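Local coordinates for protein NAD-dependent aldehyde dehydrogenase (Sinorhizobium meliloti, PDB 3U4J) that probably oxidises aldehydes to carboxylic acids with NAD or NADP as electron acceptor, as other members of the aldehyde dehydrogenase family do, at residues Ala128-Tyr133 with Gly462-Pro467. Numbering follows the deposited sequence.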
loop_
_atom_site.group_PDB
_atom_site.type_symbol
_atom_site.label_atom_id
_atom_site.label_comp_id
_atom_site.label_asym_id
_atom_site.label_seq_id
_atom_site.Cartn_x
_atom_site.Cartn_y
_atom_site.Cartn_z
ATOM N N ALA A 128 11.471 8.385 22.776
ATOM C CA ALA A 128 10.331 9.282 22.676
ATOM C C ALA A 128 9.899 9.381 21.199
ATOM O O ALA A 128 8.700 9.435 20.904
ATOM C CB ALA A 128 10.649 10.668 23.255
ATOM N N ASP A 129 10.872 9.387 20.281
ATOM C CA ASP A 129 10.566 9.465 18.837
ATOM C C ASP A 129 9.907 8.176 18.331
ATOM O O ASP A 129 9.014 8.223 17.470
ATOM C CB ASP A 129 11.828 9.783 18.003
ATOM C CG ASP A 129 11.495 10.180 16.567
ATOM O OD1 ASP A 129 10.679 11.107 16.346
ATOM O OD2 ASP A 129 12.057 9.575 15.652
ATOM N N LEU A 130 10.334 7.021 18.863
ATOM C CA LEU A 130 9.679 5.765 18.526
ATOM C C LEU A 130 8.220 5.778 18.919
ATOM O O LEU A 130 7.366 5.371 18.126
ATOM C CB LEU A 130 10.367 4.578 19.180
ATOM C CG LEU A 130 11.734 4.162 18.604
ATOM C CD1 LEU A 130 12.428 3.253 19.644
ATOM C CD2 LEU A 130 11.598 3.446 17.271
ATOM N N TRP A 131 7.953 6.241 20.135
ATOM C CA TRP A 131 6.584 6.298 20.639
ATOM C C TRP A 131 5.808 7.287 19.761
ATOM O O TRP A 131 4.679 7.003 19.396
ATOM C CB TRP A 131 6.537 6.708 22.133
ATOM C CG TRP A 131 6.693 5.534 23.059
ATOM C CD1 TRP A 131 7.885 4.933 23.446
ATOM C CD2 TRP A 131 5.646 4.789 23.686
ATOM N NE1 TRP A 131 7.626 3.856 24.276
ATOM C CE2 TRP A 131 6.261 3.759 24.451
ATOM C CE3 TRP A 131 4.234 4.886 23.681
ATOM C CZ2 TRP A 131 5.520 2.843 25.198
ATOM C CZ3 TRP A 131 3.496 3.966 24.432
ATOM C CH2 TRP A 131 4.139 2.951 25.173
ATOM N N SER A 132 6.414 8.425 19.387
ATOM C CA SER A 132 5.692 9.398 18.552
ATOM C C SER A 132 5.388 8.876 17.165
ATOM O O SER A 132 4.293 9.071 16.665
ATOM C CB SER A 132 6.444 10.727 18.404
ATOM O OG SER A 132 6.705 11.262 19.683
ATOM N N TYR A 133 6.374 8.261 16.529
ATOM C CA TYR A 133 6.171 7.660 15.211
ATOM C C TYR A 133 5.018 6.649 15.238
ATOM O O TYR A 133 4.142 6.647 14.354
ATOM C CB TYR A 133 7.454 6.967 14.692
ATOM C CG TYR A 133 7.156 6.205 13.410
ATOM C CD1 TYR A 133 7.297 6.801 12.152
ATOM C CD2 TYR A 133 6.694 4.886 13.460
ATOM C CE1 TYR A 133 6.978 6.082 10.990
ATOM C CE2 TYR A 133 6.363 4.179 12.300
ATOM C CZ TYR A 133 6.505 4.783 11.089
ATOM O OH TYR A 133 6.156 4.066 9.969
ATOM N N GLY A 462 19.600 4.016 12.657
ATOM C CA GLY A 462 18.426 3.773 11.843
ATOM C C GLY A 462 17.325 4.760 12.194
ATOM O O GLY A 462 17.526 5.700 12.980
ATOM N N THR A 463 16.139 4.523 11.638
ATOM C CA THR A 463 14.990 5.419 11.797
ATOM C C THR A 463 13.743 4.630 12.210
ATOM O O THR A 463 13.651 3.437 11.925
ATOM C CB THR A 463 14.646 6.032 10.438
ATOM O OG1 THR A 463 14.365 4.967 9.521
ATOM C CG2 THR A 463 15.826 6.878 9.913
ATOM N N PRO A 464 12.770 5.274 12.881
ATOM C CA PRO A 464 11.538 4.521 13.152
ATOM C C PRO A 464 10.777 4.134 11.886
ATOM O O PRO A 464 9.959 3.189 11.924
ATOM C CB PRO A 464 10.703 5.516 13.986
ATOM C CG PRO A 464 11.768 6.377 14.703
ATOM C CD PRO A 464 12.806 6.571 13.596
ATOM N N GLU A 465 11.033 4.868 10.787
ATOM C CA GLU A 465 10.284 4.752 9.515
ATOM C C GLU A 465 10.529 3.443 8.790
ATOM O O GLU A 465 9.664 2.970 8.050
ATOM C CB GLU A 465 10.608 5.947 8.564
ATOM C CG GLU A 465 9.981 7.297 8.973
ATOM C CD GLU A 465 10.786 8.055 10.039
ATOM O OE1 GLU A 465 10.379 9.197 10.390
ATOM O OE2 GLU A 465 11.809 7.500 10.533
ATOM N N LEU A 466 11.702 2.841 9.007
ATOM C CA LEU A 466 12.060 1.610 8.319
ATOM C C LEU A 466 11.964 0.366 9.206
ATOM O O LEU A 466 12.259 0.459 10.415
ATOM C CB LEU A 466 13.494 1.709 7.760
ATOM C CG LEU A 466 13.581 2.269 6.340
ATOM C CD1 LEU A 466 13.424 3.801 6.363
ATOM C CD2 LEU A 466 14.931 1.876 5.670
ATOM N N PRO A 467 11.603 -0.802 8.605
ATOM C CA PRO A 467 11.478 -2.094 9.310
ATOM C C PRO A 467 12.830 -2.675 9.703
ATOM O O PRO A 467 13.849 -2.415 9.041
ATOM C CB PRO A 467 10.870 -3.024 8.264
ATOM C CG PRO A 467 11.317 -2.394 6.923
ATOM C CD PRO A 467 11.236 -0.926 7.175
HETATM O O HOH W 1 7.294 4.615 7.817
#
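Pro464, in the loop between strands 453-456 and 475-476, presses its ring against helix 117-138, and Tyr133 takes most of the load: CB of the proline lies 3.6 Å from CB of the tyrosine and nearly as close to its CG. The pair is an instance of a proline and an aromatic ring joining a loop to a helix distant in sequence. The neighbouring proline carbon, CG, is 3.9 Å from CD2 of Leu130 and 3.3 Å from the carboxylate OD2 of Asp129; the one proline thus touches these two and, one turn further on, Tyr133. Tyr133 reaches the loop because its chi1 of 173° turns CG away from the backbone N, carrying the ring past Pro464. The Pro464 carbonyl oxygen stands 3.7 Å above one face of that ring, offset toward the rim, while CG of Glu465 approaches the ring carbon CE1 at 3.8 Å. Beyond the ring, a water lies 2.5 Å from Tyr133 OH and donates to Glu465 O at 2.9 Å. Were Tyr133 cut back to an alanine, Pro464 and the CG of Glu465 would probably lose their aromatic neighbour and the water its phenolic partner. Between 128-133 and 462-467 there is no direct hydrogen bond; van der Waals contact and one bridging water join them. Asp129 and Glu465 instead both form salt bridges with Arg139 of the third subunit, and Asp129 also pairs with Arg89 of that subunit. The shared arginine probably offsets repulsion between the two carboxylates, and through it this buried proline-tyrosine contact borders the tetramer interface.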